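Phosphate ABC transporter, phosphate-binding protein (Clostridium perfringens, PDB 4Q8R) probably binds phosphate with high affinity outside the cell membrane and hands it to an ABC-type transporter for uptake. Local coordinates at residues I99-Y103 with T104-T108; E144-T147 with V148-I152; E215-E219 with S220-F224. One frame throughout, in Å; residues are numbered along the deposited sequence.

Interaction 1 of 3, residues I99-Y103 with T104-T108; sequences IKDIY and TGKIT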
ATOM      1  N   ILE A  99      -2.136   1.962 -18.302  1.00 22.98           N
ATOM      2  CA  ILE A  99      -2.344   1.099 -17.159  1.00 19.75           C
ATOM      3  C   ILE A  99      -3.869   0.742 -17.046  1.00 19.46           C
ATOM      4  O   ILE A  99      -4.227  -0.400 -16.783  1.00 21.40           O
ATOM      5  CB  ILE A  99      -1.790   1.747 -15.866  1.00 20.52           C
ATOM      6  CG1 ILE A  99      -0.295   1.851 -15.990  1.00 23.00           C
ATOM      7  CG2 ILE A  99      -2.115   0.905 -14.633  1.00 23.56           C
ATOM      8  CD1 ILE A  99       0.336   2.872 -15.061  1.00 23.09           C
ATOM      9  N   LYS A 100      -4.692   1.761 -17.238  1.00 19.68           N
ATOM     10  CA  LYS A 100      -6.150   1.555 -17.194  1.00 21.65           C
ATOM     11  C   LYS A 100      -6.515   0.524 -18.242  1.00 19.83           C
ATOM     12  O   LYS A 100      -7.312  -0.386 -17.973  1.00 21.90           O
ATOM     13  CB  LYS A 100      -6.903   2.813 -17.442  1.00 22.47           C
ATOM     14  CG  LYS A 100      -8.452   2.738 -17.275  1.00 26.96           C
ATOM     15  CD  LYS A 100      -9.093   4.067 -17.575  1.00 31.97           C
ATOM     16  CE  LYS A 100     -10.545   3.866 -17.861  1.00 38.45           C
ATOM     17  NZ  LYS A 100     -11.270   5.142 -17.915  1.00 50.61           N
ATOM     18  N   ASP A 101      -6.021   0.696 -19.454  1.00 21.28           N
ATOM     19  CA  ASP A 101      -6.312  -0.249 -20.548  1.00 21.35           C
ATOM     20  C   ASP A 101      -5.898  -1.661 -20.245  1.00 21.50           C
ATOM     21  O   ASP A 101      -6.615  -2.610 -20.593  1.00 22.20           O
ATOM     22  CB  ASP A 101      -5.599   0.200 -21.824  1.00 24.18           C
ATOM     23  CG  ASP A 101      -6.209   1.408 -22.461  1.00 26.93           C
ATOM     24  OD1 ASP A 101      -7.299   1.916 -22.039  1.00 26.35           O
ATOM     25  OD2 ASP A 101      -5.633   1.858 -23.470  1.00 28.86           O
ATOM     26  N   ILE A 102      -4.765  -1.864 -19.579  1.00 21.01           N
ATOM     27  CA  ILE A 102      -4.389  -3.173 -19.122  1.00 19.65           C
ATOM     28  C   ILE A 102      -5.364  -3.735 -18.094  1.00 20.14           C
ATOM     29  O   ILE A 102      -5.846  -4.881 -18.209  1.00 19.77           O
ATOM     30  CB  ILE A 102      -2.956  -3.154 -18.492  1.00 19.99           C
ATOM     31  CG1 ILE A 102      -1.905  -2.750 -19.580  1.00 19.33           C
ATOM     32  CG2 ILE A 102      -2.572  -4.483 -17.888  1.00 22.38           C
ATOM     33  CD1 ILE A 102      -0.632  -2.311 -18.911  1.00 22.03           C
ATOM     34  N   TYR A 103      -5.670  -2.956 -17.083  1.00 18.79           N
ATOM     35  CA  TYR A 103      -6.487  -3.459 -15.963  1.00 19.21           C
ATOM     36  C   TYR A 103      -7.953  -3.650 -16.346  1.00 19.54           C
ATOM     37  O   TYR A 103      -8.646  -4.423 -15.702  1.00 21.68           O
ATOM     38  CB  TYR A 103      -6.281  -2.613 -14.706  1.00 18.89           C
ATOM     39  CG  TYR A 103      -5.135  -3.158 -13.923  1.00 17.29           C
ATOM     40  CD1 TYR A 103      -3.795  -2.793 -14.270  1.00 21.05           C
ATOM     41  CD2 TYR A 103      -5.293  -4.015 -12.888  1.00 18.50           C
ATOM     42  CE1 TYR A 103      -2.762  -3.394 -13.638  1.00 21.66           C
ATOM     43  CE2 TYR A 103      -4.250  -4.606 -12.227  1.00 19.62           C
ATOM     44  CZ  TYR A 103      -2.956  -4.309 -12.633  1.00 19.69           C
ATOM     45  OH  TYR A 103      -1.877  -4.889 -12.017  1.00 21.27           O
ATOM     46  N   THR A 104      -8.418  -3.010 -17.387  1.00 20.26           N
ATOM     47  CA  THR A 104      -9.800  -3.210 -17.821  1.00 20.48           C
ATOM     48  C   THR A 104      -9.879  -4.220 -18.940  1.00 20.52           C
ATOM     49  O   THR A 104     -10.956  -4.428 -19.505  1.00 23.15           O
ATOM     50  CB  THR A 104     -10.450  -1.875 -18.270  1.00 22.05           C
ATOM     51  OG1 THR A 104      -9.737  -1.313 -19.379  1.00 23.90           O
ATOM     52  CG2 THR A 104     -10.518  -0.855 -17.118  1.00 23.44           C
ATOM     53  N   GLY A 105      -8.749  -4.776 -19.360  1.00 21.43           N
ATOM     54  CA  GLY A 105      -8.724  -5.826 -20.371  1.00 22.91           C
ATOM     55  C   GLY A 105      -8.783  -5.329 -21.809  1.00 21.67           C
ATOM     56  O   GLY A 105      -8.995  -6.116 -22.740  1.00 22.93           O
ATOM     57  N   LYS A 106      -8.631  -4.025 -22.043  1.00 24.46           N
ATOM     58  CA  LYS A 106      -8.585  -3.515 -23.392  0.50 24.31           C
ATOM     59  C   LYS A 106      -7.302  -3.920 -24.111  1.00 23.40           C
ATOM     60  O   LYS A 106      -7.295  -4.339 -25.283  1.00 28.63           O
ATOM     61  CB  LYS A 106      -8.790  -2.026 -23.389  0.50 24.48           C
ATOM     62  CG  LYS A 106      -8.942  -1.455 -24.764  0.50 25.16           C
ATOM     63  CD  LYS A 106      -8.661   0.014 -24.722  0.50 36.21           C
ATOM     64  CE  LYS A 106      -9.861   0.725 -24.136  0.50 43.48           C
ATOM     65  NZ  LYS A 106     -11.057   0.326 -24.922  0.50 46.25           N
ATOM     66  N   ILE A 107      -6.211  -3.814 -23.377  1.00 21.12           N
ATOM     67  CA  ILE A 107      -4.888  -4.270 -23.847  1.00 24.00           C
ATOM     68  C   ILE A 107      -4.578  -5.577 -23.159  1.00 22.71           C
ATOM     69  O   ILE A 107      -4.548  -5.668 -21.923  1.00 24.72           O
ATOM     70  CB  ILE A 107      -3.833  -3.162 -23.571  1.00 23.72           C
ATOM     71  CG1 ILE A 107      -4.074  -1.985 -24.507  1.00 28.78           C
ATOM     72  CG2 ILE A 107      -2.423  -3.712 -23.604  1.00 25.24           C
ATOM     73  CD1 ILE A 107      -3.064  -0.840 -24.377  1.00 32.87           C
ATOM     74  N   THR A 108      -4.253  -6.626 -23.927  1.00 23.19           N
ATOM     75  CA  THR A 108      -4.087  -7.945 -23.404  1.00 20.75           C
ATOM     76  C   THR A 108      -2.748  -8.641 -23.713  1.00 21.55           C
ATOM     77  O   THR A 108      -2.529  -9.749 -23.254  1.00 22.47           O
ATOM     78  CB  THR A 108      -5.230  -8.858 -23.953  1.00 22.55           C
ATOM     79  OG1 THR A 108      -5.183  -8.853 -25.368  1.00 25.33           O
ATOM     80  CG2 THR A 108      -6.585  -8.346 -23.490  1.00 27.06           C
TER
HETATM   81  O   HOH W   1      -5.501  -7.054 -19.848  1.00 23.83           O

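Interaction 2 of 3, residues E144-T147 with V148-I152; sequences EELT and VNSQI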
ATOM      1  N   GLU A 144     -16.015  -2.785 -11.105  1.00 35.59           N
ATOM      2  CA  GLU A 144     -16.870  -3.419 -12.169  1.00 36.21           C
ATOM      3  C   GLU A 144     -16.139  -3.586 -13.449  1.00 32.40           C
ATOM      4  O   GLU A 144     -16.421  -4.511 -14.188  1.00 34.35           O
ATOM      5  CB  GLU A 144     -18.160  -2.613 -12.438  1.00 39.45           C
ATOM      6  CG  GLU A 144     -19.130  -2.688 -11.284  1.00 42.62           C
ATOM      7  CD  GLU A 144     -18.887  -1.787 -10.016  1.00 44.07           C
ATOM      8  OE1 GLU A 144     -17.788  -1.077  -9.722  1.00 36.45           O
ATOM      9  OE2 GLU A 144     -19.896  -1.859  -9.280  1.00 36.32           O
ATOM     10  N   GLU A 145     -15.145  -2.719 -13.659  1.00 30.29           N
ATOM     11  CA  GLU A 145     -14.370  -2.689 -14.871  1.00 26.12           C
ATOM     12  C   GLU A 145     -13.098  -3.522 -14.880  1.00 24.93           C
ATOM     13  O   GLU A 145     -12.458  -3.670 -15.930  1.00 24.31           O
ATOM     14  CB  GLU A 145     -14.080  -1.270 -15.238  1.00 30.10           C
ATOM     15  CG  GLU A 145     -15.318  -0.423 -15.450  1.00 36.46           C
ATOM     16  CD  GLU A 145     -14.976   1.018 -15.707  1.00 43.77           C
ATOM     17  OE1 GLU A 145     -14.415   1.651 -14.839  1.00 36.55           O
ATOM     18  OE2 GLU A 145     -15.247   1.545 -16.788  1.00 63.33           O
ATOM     19  N   LEU A 146     -12.683  -4.009 -13.731  1.00 23.42           N
ATOM     20  CA  LEU A 146     -11.489  -4.821 -13.665  1.00 23.11           C
ATOM     21  C   LEU A 146     -11.665  -6.070 -14.567  1.00 21.78           C
ATOM     22  O   LEU A 146     -12.693  -6.777 -14.472  1.00 24.60           O
ATOM     23  CB  LEU A 146     -11.220  -5.251 -12.283  1.00 24.03           C
ATOM     24  CG  LEU A 146     -10.089  -6.207 -11.996  1.00 21.53           C
ATOM     25  CD1 LEU A 146      -8.769  -5.546 -12.357  1.00 24.67           C
ATOM     26  CD2 LEU A 146     -10.121  -6.599 -10.532  1.00 29.13           C
ATOM     27  N   THR A 147     -10.703  -6.360 -15.421  1.00 20.88           N
ATOM     28  CA  THR A 147     -10.781  -7.546 -16.229  1.00 25.23           C
ATOM     29  C   THR A 147     -11.058  -8.836 -15.467  1.00 25.15           C
ATOM     30  O   THR A 147     -10.457  -9.103 -14.396  1.00 22.34           O
ATOM     31  CB  THR A 147      -9.533  -7.776 -17.141  1.00 23.73           C
ATOM     32  OG1 THR A 147      -9.710  -9.011 -17.840  1.00 26.21           O
ATOM     33  CG2 THR A 147      -8.236  -7.807 -16.341  1.00 23.14           C
ATOM     34  N   VAL A 148     -11.975  -9.632 -16.057  1.00 27.72           N
ATOM     35  CA  VAL A 148     -12.347 -10.893 -15.475  1.00 33.23           C
ATOM     36  C   VAL A 148     -11.179 -11.852 -15.488  1.00 27.41           C
ATOM     37  O   VAL A 148     -11.159 -12.873 -14.761  1.00 31.80           O
ATOM     38  CB  VAL A 148     -13.642 -11.556 -16.198  1.00 37.65           C
ATOM     39  CG1 VAL A 148     -14.782 -10.539 -16.324  1.00 36.69           C
ATOM     40  CG2 VAL A 148     -13.277 -12.046 -17.560  1.00 45.56           C
ATOM     41  N   ASN A 149     -10.198 -11.571 -16.328  1.00 24.29           N
ATOM     42  CA  ASN A 149      -9.019 -12.434 -16.395  1.00 25.51           C
ATOM     43  C   ASN A 149      -7.922 -12.034 -15.410  1.00 23.41           C
ATOM     44  O   ASN A 149      -6.884 -12.607 -15.430  1.00 27.52           O
ATOM     45  CB  ASN A 149      -8.506 -12.413 -17.816  1.00 24.39           C
ATOM     46  CG  ASN A 149      -9.523 -13.077 -18.738  1.00 25.40           C
ATOM     47  OD1 ASN A 149     -10.086 -14.105 -18.377  1.00 31.52           O
ATOM     48  ND2 ASN A 149      -9.718 -12.548 -19.929  1.00 29.64           N
ATOM     49  N   SER A 150      -8.186 -11.100 -14.517  1.00 24.55           N
ATOM     50  CA  SER A 150      -7.204 -10.677 -13.482  1.00 24.40           C
ATOM     51  C   SER A 150      -7.004 -11.837 -12.499  1.00 24.66           C
ATOM     52  O   SER A 150      -7.962 -12.479 -12.075  1.00 28.14           O
ATOM     53  CB  SER A 150      -7.737  -9.478 -12.742  1.00 25.48           C
ATOM     54  OG  SER A 150      -6.704  -8.999 -11.842  1.00 27.07           O
ATOM     55  N   GLN A 151      -5.765 -12.148 -12.132  1.00 23.05           N
ATOM     56  CA  GLN A 151      -5.449 -12.958 -10.988  1.00 22.80           C
ATOM     57  C   GLN A 151      -5.672 -12.080  -9.731  1.00 23.87           C
ATOM     58  O   GLN A 151      -5.516 -10.872  -9.833  1.00 27.17           O
ATOM     59  CB  GLN A 151      -3.969 -13.366 -10.996  1.00 28.14           C
ATOM     60  CG  GLN A 151      -3.614 -14.145 -12.227  1.00 34.05           C
ATOM     61  CD  GLN A 151      -4.370 -15.426 -12.265  1.00 46.08           C
ATOM     62  OE1 GLN A 151      -4.285 -16.223 -11.311  1.00 52.24           O
ATOM     63  NE2 GLN A 151      -5.122 -15.641 -13.326  1.00 63.57           N
ATOM     64  N   ILE A 152      -6.096 -12.681  -8.641  1.00 21.52           N
ATOM     65  CA  ILE A 152      -6.256 -12.026  -7.414  1.00 21.84           C
ATOM     66  C   ILE A 152      -5.228 -12.570  -6.466  1.00 22.61           C
ATOM     67  O   ILE A 152      -5.200 -13.796  -6.169  1.00 26.13           O
ATOM     68  CB  ILE A 152      -7.692 -12.183  -6.856  1.00 22.44           C
ATOM     69  CG1 ILE A 152      -8.670 -11.719  -7.896  1.00 27.80           C
ATOM     70  CG2 ILE A 152      -7.800 -11.458  -5.468  1.00 25.94           C
ATOM     71  CD1 ILE A 152      -8.662 -10.269  -8.158  1.00 32.41           C
TER
HETATM   72  O   HOH W   2      -8.401 -10.001 -20.413  1.00 48.58           O

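Interaction 3 of 3, residues E215-E219 with S220-F224; sequences ENLTE and SGKSF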
ATOM      1  N   GLU A 215     -12.040   6.842  22.680  1.00 46.63           N
ATOM      2  CA  GLU A 215     -12.455   6.060  23.867  1.00 51.33           C
ATOM      3  C   GLU A 215     -11.614   4.804  24.109  1.00 50.86           C
ATOM      4  O   GLU A 215     -11.552   4.333  25.265  1.00 44.68           O
ATOM      5  CB  GLU A 215     -13.937   5.630  23.853  1.00 63.01           C
ATOM      6  CG  GLU A 215     -14.917   6.664  23.314  1.00 68.08           C
ATOM      7  CD  GLU A 215     -14.993   6.597  21.806  1.00 72.99           C
ATOM      8  OE1 GLU A 215     -14.375   7.479  21.134  1.00 52.24           O
ATOM      9  OE2 GLU A 215     -15.590   5.610  21.309  1.00 69.15           O
ATOM     10  N   ASN A 216     -11.004   4.276  23.044  1.00 41.35           N
ATOM     11  CA  ASN A 216     -10.203   3.057  23.107  1.00 41.80           C
ATOM     12  C   ASN A 216      -8.707   3.241  23.147  1.00 37.07           C
ATOM     13  O   ASN A 216      -7.989   2.336  23.550  1.00 41.21           O
ATOM     14  CB  ASN A 216     -10.577   2.138  21.947  1.00 39.53           C
ATOM     15  CG  ASN A 216     -12.001   1.608  22.106  1.00 41.99           C
ATOM     16  OD1 ASN A 216     -12.631   1.788  23.175  1.00 46.45           O
ATOM     17  ND2 ASN A 216     -12.521   0.966  21.081  1.00 39.52           N
ATOM     18  N   LEU A 217      -8.228   4.390  22.721  1.00 41.72           N
ATOM     19  CA  LEU A 217      -6.784   4.590  22.637  1.00 37.56           C
ATOM     20  C   LEU A 217      -6.168   4.773  24.027  1.00 37.51           C
ATOM     21  O   LEU A 217      -6.488   5.703  24.723  1.00 42.06           O
ATOM     22  CB  LEU A 217      -6.449   5.787  21.755  1.00 40.69           C
ATOM     23  CG  LEU A 217      -4.949   5.980  21.485  1.00 39.52           C
ATOM     24  CD1 LEU A 217      -4.383   4.815  20.653  1.00 38.56           C
ATOM     25  CD2 LEU A 217      -4.758   7.291  20.788  1.00 43.97           C
ATOM     26  N   THR A 218      -5.300   3.863  24.414  1.00 35.35           N
ATOM     27  CA  THR A 218      -4.614   3.908  25.700  1.00 38.09           C
ATOM     28  C   THR A 218      -3.445   4.854  25.716  1.00 37.87           C
ATOM     29  O   THR A 218      -2.985   5.303  24.659  1.00 38.59           O
ATOM     30  CB  THR A 218      -4.087   2.517  26.105  1.00 38.35           C
ATOM     31  OG1 THR A 218      -3.082   2.089  25.204  1.00 35.32           O
ATOM     32  CG2 THR A 218      -5.251   1.491  26.171  1.00 43.40           C
ATOM     33  N   GLU A 219      -2.939   5.138  26.917  1.00 38.01           N
ATOM     34  CA  GLU A 219      -1.755   6.004  26.996  1.00 38.79           C
ATOM     35  C   GLU A 219      -0.599   5.319  26.225  1.00 39.44           C
ATOM     36  O   GLU A 219       0.135   5.981  25.515  1.00 41.58           O
ATOM     37  CB  GLU A 219      -1.413   6.392  28.441  1.00 48.93           C
ATOM     38  CG  GLU A 219      -1.153   5.190  29.328  1.00 62.02           C
ATOM     39  CD  GLU A 219      -0.565   5.534  30.684  1.00 77.47           C
ATOM     40  OE1 GLU A 219       0.047   6.632  30.809  1.00 77.06           O
ATOM     41  OE2 GLU A 219      -0.701   4.691  31.602  1.00 91.44           O
ATOM     42  N   SER A 220      -0.458   4.007  26.333  1.00 37.18           N
ATOM     43  CA  SER A 220       0.568   3.268  25.521  1.00 37.81           C
ATOM     44  C   SER A 220       0.367   3.391  24.021  1.00 35.58           C
ATOM     45  O   SER A 220       1.306   3.621  23.277  1.00 37.38           O
ATOM     46  CB  SER A 220       0.655   1.789  25.888  1.00 36.95           C
ATOM     47  OG  SER A 220       0.969   1.595  27.260  1.00 42.78           O
ATOM     48  N   GLY A 221      -0.863   3.240  23.553  1.00 33.31           N
ATOM     49  CA  GLY A 221      -1.097   3.438  22.144  1.00 32.32           C
ATOM     50  C   GLY A 221      -0.854   4.871  21.672  1.00 31.90           C
ATOM     51  O   GLY A 221      -0.367   5.088  20.568  1.00 33.34           O
ATOM     52  N   LYS A 222      -1.228   5.864  22.480  1.00 35.11           N
ATOM     53  CA  LYS A 222      -0.962   7.274  22.152  0.53 36.52           C
ATOM     54  C   LYS A 222       0.550   7.492  22.105  1.00 37.27           C
ATOM     55  O   LYS A 222       1.068   8.170  21.195  1.00 38.09           O
ATOM     56  CB  LYS A 222      -1.637   8.226  23.157  0.53 39.26           C
ATOM     57  CG  LYS A 222      -1.658   9.701  22.700  0.53 41.77           C
ATOM     58  CD  LYS A 222      -1.772  10.707  23.843  0.53 44.00           C
ATOM     59  CE  LYS A 222      -1.169  12.065  23.491  0.53 46.51           C
ATOM     60  NZ  LYS A 222      -0.625  12.668  24.730  0.53 53.06           N
ATOM     61  N   SER A 223       1.252   6.893  23.071  1.00 36.84           N
ATOM     62  CA  SER A 223       2.733   6.914  23.072  1.00 40.41           C
ATOM     63  C   SER A 223       3.369   6.385  21.842  1.00 39.71           C
ATOM     64  O   SER A 223       4.334   6.962  21.324  1.00 39.91           O
ATOM     65  CB  SER A 223       3.307   6.064  24.227  1.00 43.45           C
ATOM     66  OG  SER A 223       3.444   6.912  25.230  1.00 56.86           O
ATOM     67  N   PHE A 224       2.865   5.245  21.405  1.00 38.03           N
ATOM     68  CA  PHE A 224       3.353   4.646  20.175  1.00 33.73           C
ATOM     69  C   PHE A 224       3.127   5.543  18.958  1.00 35.63           C
ATOM     70  O   PHE A 224       4.039   5.711  18.175  1.00 35.62           O
ATOM     71  CB  PHE A 224       2.773   3.242  20.003  1.00 29.75           C
ATOM     72  CG  PHE A 224       3.304   2.500  18.821  1.00 28.71           C
ATOM     73  CD1 PHE A 224       4.688   2.402  18.601  1.00 29.22           C
ATOM     74  CD2 PHE A 224       2.444   1.892  17.929  1.00 31.02           C
ATOM     75  CE1 PHE A 224       5.213   1.729  17.488  1.00 28.00           C
ATOM     76  CE2 PHE A 224       2.930   1.213  16.857  1.00 32.09           C
ATOM     77  CZ  PHE A 224       4.307   1.146  16.589  1.00 30.02           C
TER

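Interaction 1 of 3, residues I99-Y103 with T104-T108
I107 folds back over D101 and I102 as the chain leaves the helix, and its branches divide the work. I107 CB stands 4.1 Å from D101 O. I107 CG1, anti to the carbonyl carbon of its own residue (chi1 -71°), lies 3.8 Å from D101 CB, and beyond it I107 CD1 rests against the same methylene while also coming within 3.8 Å of D101 OD2. The other branch meets the next helix residue, I107 CG2 lying 4.2 Å from I102 CG1. A beta-branched isoleucine suits this place because it can cover two successive helix residues at once.

The backbone makes a Schellman motif, a common way to end an alpha-helix through a residue in left-handed conformation. That residue is G105, whose phi of 83° is easily adopted without a side chain. G105 N donates to I102 O at 3.1 Å. D101 O takes a weak bond from K106 N and a straighter one from I107 N at 3.1 Å, with an N-H...O angle of 175°.

One residue earlier, K100 O is gripped twice by T104: the amide N reaches it at 2.9 Å, and OG1 approaches at 3.0 Å from above the carbonyl plane. The threonine hydroxyl thus adds a second donor to a carbonyl that the backbone amide already holds. In the conformer described, the K106 chain bends twice as CD and CE pass the D101 carboxylate, and NZ stays too far off for a salt bridge. A water donates to both I102 O and I107 O, bridging the last turn to the outgoing chain.

Inward, I102 packs on L94 and V122. The ring of Y103 meets F135 edge-to-face, and its hydroxyl hydrogen-bonds V123 O, seating the helix against strand 121-125.

Interaction 2 of 3, residues E144-T147 with V148-I152
A type I beta turn runs from T147 to S150, and T147 binds it with both its backbone and its side chain. The carbonyl closes the turn: S150 N donates to T147 O at 3.0 Å. The hydroxyl reaches one residue less far, with N149 N donating to T147 OG1 at 3.0 Å and an N-H...O angle of 159°. This second ring is an ST turn. It forms because OG1 lies anti to the backbone N of T147 (chi1 177°), which swings it over the following amides, while the methyl T147 CG2 comes within 4.0 Å of S150 CB.

The turn leads into strand 151-153, which runs parallel to strand 121-125. Here serine fits well: S150 OG donates to Q151 O at 3.0 Å and also hydrogen-bonds the S124 hydroxyl, tying the start of the strand to its neighbour. L146 lays CD1 4.1 Å from S150 OG and touches F141 and S124 as well. On the surface, N149 uses its amide: a water accepts from N149 ND2 at 2.9 Å and is hydrogen-bonded to T147 OG1, bridging the two side chains across the turn.

Interaction 3 of 3, residues E215-E219 with S220-F224
T218 and G221 meet through the capping bond that opens helix 219-229. Three hydrogen bonds carry the polar part of the contact. G221 N donates to T218 OG1 at 3.0 Å, nearly straight at 167°, so the threonine hydroxyl takes the place of the carbonyl that a preceding helical turn would have offered. OG1 reaches forward to G221 N because it sits between the backbone N and the carbonyl carbon of its own residue (chi1 65°). The same hydroxyl is also hydrogen-bonded to E54 OE1, which anchors the cap to a neighbouring loop. The regular helical pattern then begins: K222 N donates to T218 O at 2.9 Å, and S223 N to E219 O at 2.8 Å.

L217 makes the van der Waals contacts. L217 CD1 lies 3.7 Å from G221 C, and glycine suits this place because, having no side chain, it lets the methyl lie close against the backbone. The other methyl, L217 CD2, comes 4.0 Å from K222 CB, the two side chains crossing at about a right angle. Lysine serves here by its aliphatic base, while in the given conformer its ammonium leads outward to a long, weak ion pair with D226.

Charge enters through E219 in the first turn, where a carboxylate would be expected to interact favourably with the positive end of the helix dipole. S220 and F224 face the body of the protein, S220 touching V6 and the F224 ring meeting that of F25.

L217 just before the cap and K222 in the first turn occupy the positions of a hydrophobic staple, with the lysine methylene standing in for an apolar side chain; together with T218 as N-cap, they give a helix N terminus with a capping bond and a staple-like contact.

How the interactions relate
Read from the N terminus, the three contacts follow in series, each local, with no nesting or crossing. Interaction 1 ends helix 96-103 and turns the chain into the loop before strand 121-125. Interaction 2, beyond helix 130-139, turns it into strand 151-153, which pairs with that strand. The two touch: Y103 O and T147 N, 2.8 Å apart, probably hydrogen-bond, so a helix end and a strand-entry turn are joined directly on one side of the molecule. Interaction 3 starts helix 219-229 after strand 205-213, on the opposite side of the chain's centre, its centre about 44 Å from that of interaction 1 and 40 Å from that of interaction 2.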